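Local coordinates for protein iron-regulated transcriptional activator AFT2 (Saccharomyces cerevisiae, PDB 4LMG) that activates iron-regulon genes in yeast when iron is low, its WRKY-GCM1 domain recognising the 5'-CACCC-3' iron-responsive element in their promoters, at residues A[11-16]-A[22-27]; A[29-34]-A[129-134]; A[37-42]-A[74-79]. All coordinates share one frame; numbering follows the deposited sequence.

Contact 1 (A[11-16]-A[22-27]); sequences PVPSFE and KPWLQK. With nucleotides of chain G.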
loop_
_atom_site.group_PDB
_atom_site.type_symbol
_atom_site.label_atom_id
_atom_site.label_comp_id
_atom_site.label_asym_id
_atom_site.label_seq_id
_atom_site.Cartn_x
_atom_site.Cartn_y
_atom_site.Cartn_z
ATOM N N PRO A 11 -28.927 11.709 -6.087
ATOM C CA PRO A 11 -28.299 12.621 -5.128
ATOM C C PRO A 11 -27.155 11.939 -4.388
ATOM O O PRO A 11 -27.087 10.709 -4.359
ATOM C CB PRO A 11 -29.437 12.918 -4.155
ATOM C CG PRO A 11 -30.228 11.655 -4.140
ATOM C CD PRO A 11 -30.143 11.085 -5.536
ATOM N N VAL A 12 -26.266 12.731 -3.799
ATOM C CA VAL A 12 -25.151 12.189 -3.035
ATOM C C VAL A 12 -25.325 12.495 -1.552
ATOM O O VAL A 12 -25.462 13.656 -1.167
ATOM C CB VAL A 12 -23.807 12.762 -3.520
ATOM C CG1 VAL A 12 -22.659 12.183 -2.709
ATOM C CG2 VAL A 12 -23.615 12.479 -5.000
ATOM N N PRO A 13 -25.328 11.450 -0.714
ATOM C CA PRO A 13 -25.476 11.613 0.737
ATOM C C PRO A 13 -24.396 12.518 1.325
ATOM O O PRO A 13 -23.373 12.753 0.683
ATOM C CB PRO A 13 -25.336 10.179 1.273
ATOM C CG PRO A 13 -24.720 9.394 0.162
ATOM C CD PRO A 13 -25.183 10.037 -1.101
ATOM N N SER A 14 -24.628 13.018 2.533
ATOM C CA SER A 14 -23.698 13.949 3.163
ATOM C C SER A 14 -22.568 13.231 3.899
ATOM O O SER A 14 -22.529 13.215 5.130
ATOM C CB SER A 14 -24.444 14.879 4.121
ATOM O OG SER A 14 -25.437 15.623 3.434
ATOM N N PHE A 15 -21.649 12.644 3.139
ATOM C CA PHE A 15 -20.504 11.950 3.716
ATOM C C PHE A 15 -19.693 12.863 4.632
ATOM O O PHE A 15 -19.453 14.026 4.310
ATOM C CB PHE A 15 -19.597 11.403 2.615
ATOM C CG PHE A 15 -20.285 10.459 1.673
ATOM C CD1 PHE A 15 -20.695 9.209 2.101
ATOM C CD2 PHE A 15 -20.505 10.815 0.354
ATOM C CE1 PHE A 15 -21.321 8.335 1.234
ATOM C CE2 PHE A 15 -21.128 9.946 -0.516
ATOM C CZ PHE A 15 -21.536 8.704 -0.077
ATOM N N GLU A 16 -19.271 12.327 5.772
ATOM C CA GLU A 16 -18.432 13.077 6.698
ATOM C C GLU A 16 -17.000 12.546 6.701
ATOM O O GLU A 16 -16.149 13.029 7.450
ATOM C CB GLU A 16 -19.018 13.034 8.109
ATOM C CG GLU A 16 -20.322 13.800 8.255
ATOM C CD GLU A 16 -20.831 13.816 9.682
ATOM O OE1 GLU A 16 -20.509 12.879 10.442
ATOM O OE2 GLU A 16 -21.548 14.772 10.048
ATOM N N LYS A 22 -17.059 4.246 -0.102
ATOM C CA LYS A 22 -16.955 2.914 -0.696
ATOM C C LYS A 22 -18.175 2.030 -0.409
ATOM O O LYS A 22 -18.751 1.455 -1.333
ATOM C CB LYS A 22 -15.663 2.215 -0.262
ATOM C CG LYS A 22 -15.501 0.812 -0.834
ATOM C CD LYS A 22 -14.186 0.179 -0.402
ATOM C CE LYS A 22 -14.035 -1.228 -0.958
ATOM N NZ LYS A 22 -12.738 -1.846 -0.569
ATOM N N PRO A 23 -18.573 1.922 0.872
ATOM C CA PRO A 23 -19.747 1.118 1.241
ATOM C C PRO A 23 -21.011 1.566 0.510
ATOM O O PRO A 23 -21.841 0.736 0.136
ATOM C CB PRO A 23 -19.896 1.385 2.741
ATOM C CG PRO A 23 -18.529 1.758 3.196
ATOM C CD PRO A 23 -17.917 2.511 2.053
ATOM N N TRP A 24 -21.155 2.870 0.313
ATOM C CA TRP A 24 -22.311 3.398 -0.397
ATOM C C TRP A 24 -22.261 2.990 -1.863
ATOM O O TRP A 24 -23.261 2.555 -2.433
ATOM C CB TRP A 24 -22.369 4.921 -0.265
ATOM C CG TRP A 24 -23.516 5.540 -1.000
ATOM C CD1 TRP A 24 -24.838 5.470 -0.666
ATOM C CD2 TRP A 24 -23.445 6.329 -2.192
ATOM N NE1 TRP A 24 -25.594 6.165 -1.577
ATOM C CE2 TRP A 24 -24.762 6.703 -2.525
ATOM C CE3 TRP A 24 -22.394 6.757 -3.010
ATOM C CZ2 TRP A 24 -25.057 7.483 -3.640
ATOM C CZ3 TRP A 24 -22.689 7.532 -4.116
ATOM C CH2 TRP A 24 -24.010 7.886 -4.422
ATOM N N LEU A 25 -21.086 3.118 -2.466
ATOM C CA LEU A 25 -20.906 2.757 -3.867
ATOM C C LEU A 25 -21.121 1.264 -4.109
ATOM O O LEU A 25 -21.611 0.867 -5.165
ATOM C CB LEU A 25 -19.524 3.195 -4.357
ATOM C CG LEU A 25 -19.377 4.703 -4.567
ATOM C CD1 LEU A 25 -17.946 5.072 -4.915
ATOM C CD2 LEU A 25 -20.336 5.165 -5.654
ATOM N N GLN A 26 -20.755 0.442 -3.128
ATOM C CA GLN A 26 -20.933 -1.003 -3.241
ATOM C C GLN A 26 -22.411 -1.373 -3.308
ATOM O O GLN A 26 -22.803 -2.255 -4.068
ATOM C CB GLN A 26 -20.260 -1.733 -2.075
ATOM C CG GLN A 26 -18.743 -1.734 -2.129
ATOM C CD GLN A 26 -18.120 -2.340 -0.888
ATOM O OE1 GLN A 26 -18.467 -1.976 0.235
ATOM N NE2 GLN A 26 -17.205 -3.279 -1.084
ATOM N N LYS A 27 -23.227 -0.700 -2.505
ATOM C CA LYS A 27 -24.662 -0.936 -2.519
ATOM C C LYS A 27 -25.231 -0.692 -3.909
ATOM O O LYS A 27 -26.171 -1.362 -4.327
ATOM C CB LYS A 27 -25.372 -0.040 -1.503
ATOM C CG LYS A 27 -25.139 -0.434 -0.054
ATOM C CD LYS A 27 -25.864 0.511 0.893
ATOM C CE LYS A 27 -27.346 0.579 0.574
ATOM N NZ LYS A 27 -28.064 1.516 1.479
ATOM P P DC G 10 -9.336 -1.664 -0.916
ATOM O OP1 DC G 10 -9.961 -2.150 0.331
ATOM O OP2 DC G 10 -10.192 -1.302 -2.067
ATOM O "O5'" DC G 10 -8.408 -0.401 -0.575
ATOM C "C5'" DC G 10 -7.609 -0.407 0.599
ATOM C "C4'" DC G 10 -6.585 0.719 0.586
ATOM O "O4'" DC G 10 -5.456 0.364 -0.258
ATOM C "C3'" DC G 10 -7.088 2.077 0.072
ATOM O "O3'" DC G 10 -6.762 3.102 0.993
ATOM C "C2'" DC G 10 -6.275 2.288 -1.203
ATOM C "C1'" DC G 10 -4.989 1.585 -0.790
ATOM N N1 DC G 10 -4.023 1.348 -1.898
ATOM C C2 DC G 10 -2.655 1.365 -1.611
ATOM O O2 DC G 10 -2.286 1.567 -0.447
ATOM N N3 DC G 10 -1.773 1.157 -2.617
ATOM C C4 DC G 10 -2.201 0.941 -3.859
ATOM N N4 DC G 10 -1.275 0.742 -4.807
ATOM C C5 DC G 10 -3.595 0.923 -4.176
ATOM C C6 DC G 10 -4.460 1.130 -3.174
#

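Contact 2 (A[29-34]-A[129-134]); sequences FYPQGI and KTFDEL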
loop_
_atom_site.group_PDB
_atom_site.type_symbol
_atom_site.label_atom_id
_atom_site.label_comp_id
_atom_site.label_asym_id
_atom_site.label_seq_id
_atom_site.Cartn_x
_atom_site.Cartn_y
_atom_site.Cartn_z
ATOM N N PHE A 29 -23.291 -0.504 -6.998
ATOM C CA PHE A 29 -22.629 -1.154 -8.125
ATOM C C PHE A 29 -22.550 -2.677 -8.057
ATOM O O PHE A 29 -22.488 -3.343 -9.091
ATOM C CB PHE A 29 -21.263 -0.521 -8.384
ATOM C CG PHE A 29 -21.354 0.808 -9.067
ATOM C CD1 PHE A 29 -21.411 0.885 -10.450
ATOM C CD2 PHE A 29 -21.426 1.978 -8.329
ATOM C CE1 PHE A 29 -21.514 2.109 -11.085
ATOM C CE2 PHE A 29 -21.532 3.205 -8.961
ATOM C CZ PHE A 29 -21.573 3.268 -10.339
ATOM N N TYR A 30 -22.560 -3.228 -6.849
ATOM C CA TYR A 30 -22.583 -4.679 -6.690
ATOM C C TYR A 30 -23.723 -5.322 -7.487
ATOM O O TYR A 30 -23.504 -6.299 -8.198
ATOM C CB TYR A 30 -22.675 -5.070 -5.213
ATOM C CG TYR A 30 -21.348 -5.432 -4.584
ATOM C CD1 TYR A 30 -20.297 -5.909 -5.356
ATOM C CD2 TYR A 30 -21.152 -5.304 -3.216
ATOM C CE1 TYR A 30 -19.085 -6.245 -4.781
ATOM C CE2 TYR A 30 -19.946 -5.636 -2.633
ATOM C CZ TYR A 30 -18.916 -6.107 -3.419
ATOM O OH TYR A 30 -17.714 -6.440 -2.835
ATOM N N PRO A 31 -24.944 -4.774 -7.375
ATOM C CA PRO A 31 -26.052 -5.355 -8.142
ATOM C C PRO A 31 -25.807 -5.302 -9.648
ATOM O O PRO A 31 -26.452 -6.038 -10.389
ATOM C CB PRO A 31 -27.241 -4.463 -7.769
ATOM C CG PRO A 31 -26.889 -3.913 -6.429
ATOM C CD PRO A 31 -25.401 -3.698 -6.479
ATOM N N GLN A 32 -24.883 -4.453 -10.088
ATOM C CA GLN A 32 -24.588 -4.314 -11.512
ATOM C C GLN A 32 -23.440 -5.224 -11.952
ATOM O O GLN A 32 -22.940 -5.110 -13.072
ATOM C CB GLN A 32 -24.246 -2.861 -11.838
ATOM C CG GLN A 32 -25.307 -1.860 -11.415
ATOM C CD GLN A 32 -26.538 -1.905 -12.296
ATOM O OE1 GLN A 32 -26.447 -1.774 -13.517
ATOM N NE2 GLN A 32 -27.701 -2.091 -11.681
ATOM N N GLY A 33 -23.019 -6.122 -11.069
ATOM C CA GLY A 33 -21.908 -7.008 -11.369
ATOM C C GLY A 33 -20.590 -6.255 -11.403
ATOM O O GLY A 33 -19.642 -6.656 -12.080
ATOM N N ILE A 34 -20.538 -5.152 -10.666
ATOM C CA ILE A 34 -19.341 -4.323 -10.614
ATOM C C ILE A 34 -18.746 -4.339 -9.215
ATOM O O ILE A 34 -19.411 -3.977 -8.243
ATOM C CB ILE A 34 -19.640 -2.874 -11.037
ATOM C CG1 ILE A 34 -20.120 -2.842 -12.488
ATOM C CG2 ILE A 34 -18.401 -2.002 -10.865
ATOM C CD1 ILE A 34 -20.575 -1.478 -12.959
ATOM N N LYS A 129 -32.315 -7.301 2.545
ATOM C CA LYS A 129 -33.388 -7.906 1.762
ATOM C C LYS A 129 -33.056 -7.872 0.274
ATOM O O LYS A 129 -33.152 -8.886 -0.417
ATOM C CB LYS A 129 -34.716 -7.187 2.015
ATOM C CG LYS A 129 -35.250 -7.327 3.434
ATOM C CD LYS A 129 -36.585 -6.608 3.594
ATOM C CE LYS A 129 -37.136 -6.763 5.003
ATOM N NZ LYS A 129 -38.444 -6.070 5.167
ATOM N N THR A 130 -32.662 -6.698 -0.210
ATOM C CA THR A 130 -32.333 -6.520 -1.619
ATOM C C THR A 130 -31.279 -7.513 -2.093
ATOM O O THR A 130 -31.449 -8.167 -3.121
ATOM C CB THR A 130 -31.828 -5.097 -1.906
ATOM O OG1 THR A 130 -32.891 -4.159 -1.692
ATOM C CG2 THR A 130 -31.339 -4.986 -3.343
ATOM N N PHE A 131 -30.190 -7.625 -1.339
ATOM C CA PHE A 131 -29.087 -8.496 -1.732
ATOM C C PHE A 131 -29.390 -9.975 -1.513
ATOM O O PHE A 131 -28.860 -10.831 -2.220
ATOM C CB PHE A 131 -27.788 -8.080 -1.040
ATOM C CG PHE A 131 -27.197 -6.821 -1.600
ATOM C CD1 PHE A 131 -26.316 -6.874 -2.668
ATOM C CD2 PHE A 131 -27.546 -5.586 -1.084
ATOM C CE1 PHE A 131 -25.781 -5.718 -3.198
ATOM C CE2 PHE A 131 -27.014 -4.427 -1.608
ATOM C CZ PHE A 131 -26.130 -4.492 -2.667
ATOM N N ASP A 132 -30.249 -10.271 -0.543
ATOM C CA ASP A 132 -30.719 -11.639 -0.355
ATOM C C ASP A 132 -31.401 -12.141 -1.623
ATOM O O ASP A 132 -31.162 -13.265 -2.064
ATOM C CB ASP A 132 -31.682 -11.733 0.830
ATOM C CG ASP A 132 -30.961 -11.840 2.158
ATOM O OD1 ASP A 132 -29.744 -12.124 2.150
ATOM O OD2 ASP A 132 -31.611 -11.653 3.207
ATOM N N GLU A 133 -32.245 -11.296 -2.206
ATOM C CA GLU A 133 -32.955 -11.640 -3.433
ATOM C C GLU A 133 -32.003 -11.742 -4.621
ATOM O O GLU A 133 -32.157 -12.616 -5.473
ATOM C CB GLU A 133 -34.052 -10.614 -3.724
ATOM C CG GLU A 133 -35.153 -10.578 -2.678
ATOM C CD GLU A 133 -36.155 -9.468 -2.924
ATOM O OE1 GLU A 133 -35.886 -8.602 -3.785
ATOM O OE2 GLU A 133 -37.212 -9.461 -2.257
ATOM N N LEU A 134 -31.024 -10.846 -4.673
ATOM C CA LEU A 134 -30.029 -10.873 -5.739
ATOM C C LEU A 134 -29.217 -12.164 -5.697
ATOM O O LEU A 134 -28.897 -12.739 -6.735
ATOM C CB LEU A 134 -29.103 -9.659 -5.648
ATOM C CG LEU A 134 -29.757 -8.310 -5.959
ATOM C CD1 LEU A 134 -28.763 -7.169 -5.811
ATOM C CD2 LEU A 134 -30.357 -8.319 -7.355
#

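Contact 3 (A[37-42]-A[74-79]); sequences VIERSD and PFRIRA. With nucleotides of chain H; nucleotides of chain G.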
loop_
_atom_site.group_PDB
_atom_site.type_symbol
_atom_site.label_atom_id
_atom_site.label_comp_id
_atom_site.label_asym_id
_atom_site.label_seq_id
_atom_site.Cartn_x
_atom_site.Cartn_y
_atom_site.Cartn_z
ATOM N N VAL A 37 -13.003 -1.293 -6.088
ATOM C CA VAL A 37 -11.913 -1.181 -5.125
ATOM C C VAL A 37 -11.373 0.246 -5.124
ATOM O O VAL A 37 -11.628 1.013 -6.054
ATOM C CB VAL A 37 -10.767 -2.169 -5.426
ATOM C CG1 VAL A 37 -11.234 -3.602 -5.225
ATOM C CG2 VAL A 37 -10.238 -1.966 -6.838
ATOM N N ILE A 38 -10.640 0.602 -4.074
ATOM C CA ILE A 38 -10.020 1.918 -3.994
ATOM C C ILE A 38 -8.664 1.920 -4.687
ATOM O O ILE A 38 -7.758 1.167 -4.316
ATOM C CB ILE A 38 -9.826 2.375 -2.536
ATOM C CG1 ILE A 38 -11.157 2.352 -1.782
ATOM C CG2 ILE A 38 -9.211 3.771 -2.497
ATOM C CD1 ILE A 38 -11.012 2.554 -0.289
ATOM N N GLU A 39 -8.534 2.761 -5.705
ATOM C CA GLU A 39 -7.259 2.940 -6.380
ATOM C C GLU A 39 -6.383 3.851 -5.539
ATOM O O GLU A 39 -5.173 3.641 -5.422
ATOM C CB GLU A 39 -7.473 3.564 -7.757
ATOM C CG GLU A 39 -6.189 3.917 -8.485
ATOM C CD GLU A 39 -6.440 4.415 -9.893
ATOM O OE1 GLU A 39 -7.278 5.325 -10.067
ATOM O OE2 GLU A 39 -5.805 3.891 -10.829
ATOM N N ARG A 40 -7.011 4.856 -4.941
ATOM C CA ARG A 40 -6.292 5.890 -4.214
ATOM C C ARG A 40 -7.260 6.702 -3.366
ATOM O O ARG A 40 -8.409 6.905 -3.750
ATOM C CB ARG A 40 -5.585 6.808 -5.210
ATOM C CG ARG A 40 -4.923 8.029 -4.610
ATOM C CD ARG A 40 -4.318 8.894 -5.705
ATOM N NE ARG A 40 -3.442 8.120 -6.583
ATOM C CZ ARG A 40 -3.829 7.557 -7.723
ATOM N NH1 ARG A 40 -5.085 7.682 -8.134
ATOM N NH2 ARG A 40 -2.962 6.866 -8.452
ATOM N N SER A 41 -6.798 7.159 -2.208
ATOM C CA SER A 41 -7.605 8.056 -1.390
ATOM C C SER A 41 -6.761 9.046 -0.594
ATOM O O SER A 41 -5.612 8.767 -0.240
ATOM C CB SER A 41 -8.507 7.266 -0.441
ATOM O OG SER A 41 -7.755 6.674 0.604
ATOM N N ASP A 42 -7.344 10.214 -0.344
ATOM C CA ASP A 42 -6.828 11.172 0.624
ATOM C C ASP A 42 -8.037 11.791 1.320
ATOM O O ASP A 42 -9.170 11.409 1.040
ATOM C CB ASP A 42 -5.942 12.232 -0.045
ATOM C CG ASP A 42 -6.688 13.062 -1.074
ATOM O OD1 ASP A 42 -7.747 13.626 -0.735
ATOM O OD2 ASP A 42 -6.210 13.158 -2.225
ATOM N N PRO A 74 -10.814 0.338 -17.783
ATOM C CA PRO A 74 -10.721 1.802 -17.737
ATOM C C PRO A 74 -11.756 2.450 -16.817
ATOM O O PRO A 74 -11.590 3.609 -16.440
ATOM C CB PRO A 74 -10.994 2.202 -19.187
ATOM C CG PRO A 74 -11.925 1.146 -19.680
ATOM C CD PRO A 74 -11.487 -0.133 -19.008
ATOM N N PHE A 75 -12.810 1.712 -16.476
ATOM C CA PHE A 75 -13.865 2.219 -15.600
ATOM C C PHE A 75 -13.289 2.909 -14.366
ATOM O O PHE A 75 -12.398 2.373 -13.705
ATOM C CB PHE A 75 -14.791 1.076 -15.179
ATOM C CG PHE A 75 -15.928 1.504 -14.290
ATOM C CD1 PHE A 75 -15.843 1.362 -12.915
ATOM C CD2 PHE A 75 -17.091 2.030 -14.832
ATOM C CE1 PHE A 75 -16.894 1.745 -12.095
ATOM C CE2 PHE A 75 -18.142 2.414 -14.020
ATOM C CZ PHE A 75 -18.043 2.271 -12.650
ATOM N N ARG A 76 -13.800 4.099 -14.062
ATOM C CA ARG A 76 -13.327 4.860 -12.910
ATOM C C ARG A 76 -14.450 5.629 -12.224
ATOM O O ARG A 76 -15.308 6.214 -12.880
ATOM C CB ARG A 76 -12.224 5.840 -13.319
ATOM C CG ARG A 76 -10.885 5.200 -13.643
ATOM C CD ARG A 76 -10.356 4.394 -12.470
ATOM N NE ARG A 76 -8.996 3.915 -12.705
ATOM C CZ ARG A 76 -8.691 2.885 -13.490
ATOM N NH1 ARG A 76 -9.651 2.223 -14.125
ATOM N NH2 ARG A 76 -7.427 2.518 -13.643
ATOM N N ILE A 77 -14.436 5.621 -10.898
ATOM C CA ILE A 77 -15.327 6.473 -10.124
ATOM C C ILE A 77 -14.486 7.413 -9.270
ATOM O O ILE A 77 -13.554 6.981 -8.589
ATOM C CB ILE A 77 -16.259 5.659 -9.218
ATOM C CG1 ILE A 77 -17.104 4.691 -10.049
ATOM C CG2 ILE A 77 -17.158 6.584 -8.414
ATOM C CD1 ILE A 77 -18.101 3.908 -9.232
ATOM N N ARG A 78 -14.807 8.699 -9.315
ATOM C CA ARG A 78 -14.051 9.686 -8.559
ATOM C C ARG A 78 -14.961 10.500 -7.649
ATOM O O ARG A 78 -15.861 11.193 -8.115
ATOM C CB ARG A 78 -13.277 10.605 -9.507
ATOM C CG ARG A 78 -12.300 11.545 -8.817
ATOM C CD ARG A 78 -11.295 12.096 -9.815
ATOM N NE ARG A 78 -10.402 13.082 -9.217
ATOM C CZ ARG A 78 -10.595 14.395 -9.278
ATOM N NH1 ARG A 78 -11.652 14.882 -9.915
ATOM N NH2 ARG A 78 -9.731 15.224 -8.705
ATOM N N ALA A 79 -14.738 10.386 -6.346
ATOM C CA ALA A 79 -15.459 11.193 -5.375
ATOM C C ALA A 79 -14.530 12.280 -4.860
ATOM O O ALA A 79 -13.432 11.991 -4.384
ATOM C CB ALA A 79 -15.959 10.332 -4.232
ATOM P P DA H 2 -6.250 10.671 -9.480
ATOM O OP1 DA H 2 -6.752 10.119 -8.199
ATOM O OP2 DA H 2 -6.729 11.998 -9.926
ATOM O "O5'" DA H 2 -4.644 10.673 -9.425
ATOM C "C5'" DA H 2 -3.877 10.531 -10.623
ATOM C "C4'" DA H 2 -2.445 11.042 -10.500
ATOM O "O4'" DA H 2 -2.335 12.036 -9.448
ATOM C "C3'" DA H 2 -1.377 9.995 -10.205
ATOM O "O3'" DA H 2 -0.202 10.319 -10.934
ATOM C "C2'" DA H 2 -1.143 10.126 -8.704
ATOM C "C1'" DA H 2 -1.473 11.591 -8.426
ATOM N N9 DA H 2 -2.180 11.761 -7.166
ATOM C C8 DA H 2 -3.498 12.070 -6.999
ATOM N N7 DA H 2 -3.867 12.152 -5.744
ATOM C C5 DA H 2 -2.710 11.875 -5.039
ATOM C C6 DA H 2 -2.436 11.803 -3.663
ATOM N N6 DA H 2 -3.360 12.016 -2.723
ATOM N N1 DA H 2 -1.175 11.501 -3.294
ATOM C C2 DA H 2 -0.257 11.288 -4.244
ATOM N N3 DA H 2 -0.396 11.330 -5.568
ATOM C C4 DA H 2 -1.660 11.629 -5.900
ATOM P P DC G 10 -9.336 -1.664 -0.916
ATOM O OP1 DC G 10 -9.961 -2.150 0.331
ATOM O OP2 DC G 10 -10.192 -1.302 -2.067
ATOM O "O5'" DC G 10 -8.408 -0.401 -0.575
ATOM C "C5'" DC G 10 -7.609 -0.407 0.599
ATOM C "C4'" DC G 10 -6.585 0.719 0.586
ATOM O "O4'" DC G 10 -5.456 0.364 -0.258
ATOM C "C3'" DC G 10 -7.088 2.077 0.072
ATOM O "O3'" DC G 10 -6.762 3.102 0.993
ATOM C "C2'" DC G 10 -6.275 2.288 -1.203
ATOM C "C1'" DC G 10 -4.989 1.585 -0.790
ATOM N N1 DC G 10 -4.023 1.348 -1.898
ATOM C C2 DC G 10 -2.655 1.365 -1.611
ATOM O O2 DC G 10 -2.286 1.567 -0.447
ATOM N N3 DC G 10 -1.773 1.157 -2.617
ATOM C C4 DC G 10 -2.201 0.941 -3.859
ATOM N N4 DC G 10 -1.275 0.742 -4.807
ATOM C C5 DC G 10 -3.595 0.923 -4.176
ATOM C C6 DC G 10 -4.460 1.130 -3.174
ATOM P P DA G 11 -7.787 3.505 2.160
ATOM O OP1 DA G 11 -8.300 2.258 2.766
ATOM O OP2 DA G 11 -8.737 4.501 1.613
ATOM O "O5'" DA G 11 -6.860 4.265 3.217
ATOM C "C5'" DA G 11 -5.960 3.520 4.016
ATOM C "C4'" DA G 11 -4.623 4.226 4.182
ATOM O "O4'" DA G 11 -3.825 4.086 2.977
ATOM C "C3'" DA G 11 -4.651 5.718 4.496
ATOM O "O3'" DA G 11 -3.592 5.906 5.429
ATOM C "C2'" DA G 11 -4.398 6.363 3.130
ATOM C "C1'" DA G 11 -3.468 5.353 2.462
ATOM N N9 DA G 11 -3.572 5.254 1.006
ATOM C C8 DA G 11 -4.701 5.367 0.240
ATOM N N7 DA G 11 -4.481 5.217 -1.048
ATOM C C5 DA G 11 -3.117 4.983 -1.132
ATOM C C6 DA G 11 -2.254 4.745 -2.224
ATOM N N6 DA G 11 -2.660 4.695 -3.496
ATOM N N1 DA G 11 -0.944 4.555 -1.957
ATOM C C2 DA G 11 -0.534 4.598 -0.684
ATOM N N3 DA G 11 -1.248 4.813 0.420
ATOM C C4 DA G 11 -2.545 5.000 0.126
#

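Contact 1 (A[11-16]-A[22-27])
The pyrrolidine ring of P13 lies over one face of the W24 indole. Its CG sits 3.8 Å from the centroid of the five-membered ring of W24, only 12° off the ring normal, which makes a clean CH-pi contact. The neighbouring CD atom of P13 reaches across to the six-membered part, 3.6 Å from W24 CZ2. F15 comes to that same face with its edge rather than its flat side: the ring planes stand at 68°, an offset edge-to-face pair, and F15 CZ approaches W24 CE3 to 3.6 Å. Proline and phenylalanine thus share one side of the indole, the first over the pyrrole end and the second near the benzo fusion. W24 can present that face because its CG is anti to the backbone N (chi1 179°), which swings the indole off the helix toward the loop. At the outer end the carbonyl O of P11 stands 3.9 Å from W24 CZ2, obliquely, P11 itself being poorly ordered.

Two residues before W24, K22 extends its chain the other way, and its NZ reaches OP2 of DC10 of chain G at 3.0 Å in a weak bond. The proline-tryptophan-phenylalanine cluster is a surface contact that lays the loop after strand 7-8 against helix 21-29, the helix of this WRKY-GCM1 domain that also sends K22 to the DNA backbone.

Contact 2 (A[29-34]-A[129-134])
P31 meets two side chains of helix 125-139 at once. Its CB packs against L134 CD1 at 3.7 Å, while its CG stands 3.9 Å from F131 CE1, so the pyrrolidine ring bridges two residues three apart in sequence. F131 receives Y30 differently: the CB of Y30 comes to the rim of the phenyl ring, near its plane, 3.8 Å from F131 CE1. Beyond that CB the tyrosine turns away from 129-134 and its ring plays no part in this apolar contact. On the helix side, both F131 and L134 carry CG anti to the carbonyl carbon (chi1 -73° and -68°), which sends CE1 of the one and CD1 of the other out to the proline.

The backbone behind P31 is held by the end of its own helix. F29 O accepts from Q32 N at 2.8 Å and from I34 N at 3.1 Å, the two donors arriving from opposite faces of its plane. With G33 N bound to Y30 O at 2.9 Å, this is a Schellman motif in which G33, at positive phi, is the C-prime residue.

Further out, helix 110-121 supplies F115, whose ring makes edge-to-face pairs with both Y30 and F131, and Y112, which pairs with Y30 likewise. The contact therefore joins the turn between helix 21-29 and strand 36-42 to helix 125-139, the last helix of the model, with 110-121 packed beside both and F103 of helix 103-106 against L134.

Contact 3 (A[37-42]-A[74-79])
The E39 side chain starts with CG anti to the backbone N and runs on extended, while R76 folds back at chi2 (-58°) and brings its guanidinium across the end of the glutamate at roughly a right angle. They form a salt bridge, R76 NE to E39 OE1 at 3.4 Å, whose hydrogen bond is weak. E39 OE1 lies near the guanidinium plane, at its edge, but the carboxylate is turned 66° from that plane. R76 is steadied from its own side: NH1 donates to F75 O at 2.8 Å, from above the carbonyl plane, and to C73 O as well.

E39 and R40 both face T47 in a classic beta bulge, where residues 37-42 meet DNA. I38 N donates to OP2 of DC10 of chain G, 2.8 Å away and nearly straight. S41 OG lies 2.6 Å from OP2 of DA11 of chain G, and D42 OD2 takes the base N6 of DA2 of chain H at 3.1 Å. R40 lies a long 3.8 Å, NH1 to E39 OE1, from the same carboxylate and reaches a guanine N7 through NH2. One carboxylate between two DNA-contacting arginines probably tempers their charge and helps orient them, R76 making a cation-pi contact with an adenine.

Helix 21-29 and the turn after it tie the three contacts together. Contact 1 uses W24 of the helix, while L25 packs on I77 of contact 3 (L25 CD1 to I77 CG2, 3.9 Å) and K22 packs on I38, and both K22 and I38 touch DC10 of chain G. Contact 2 takes over where the helix ends: K27 O lies 3.5 Å from F131 CZ, and F29 touches I77 and F75 of contact 3. Contacts 2 and 3 lie on opposite sides of the chain's centre, centres 20 Å apart. The R76 side chain is about 7 Å from the zinc ion, that of Y30 about 12 Å. Contacts 1 and 3 touch DNA directly; contact 2's nearest atom is about 9 Å from it.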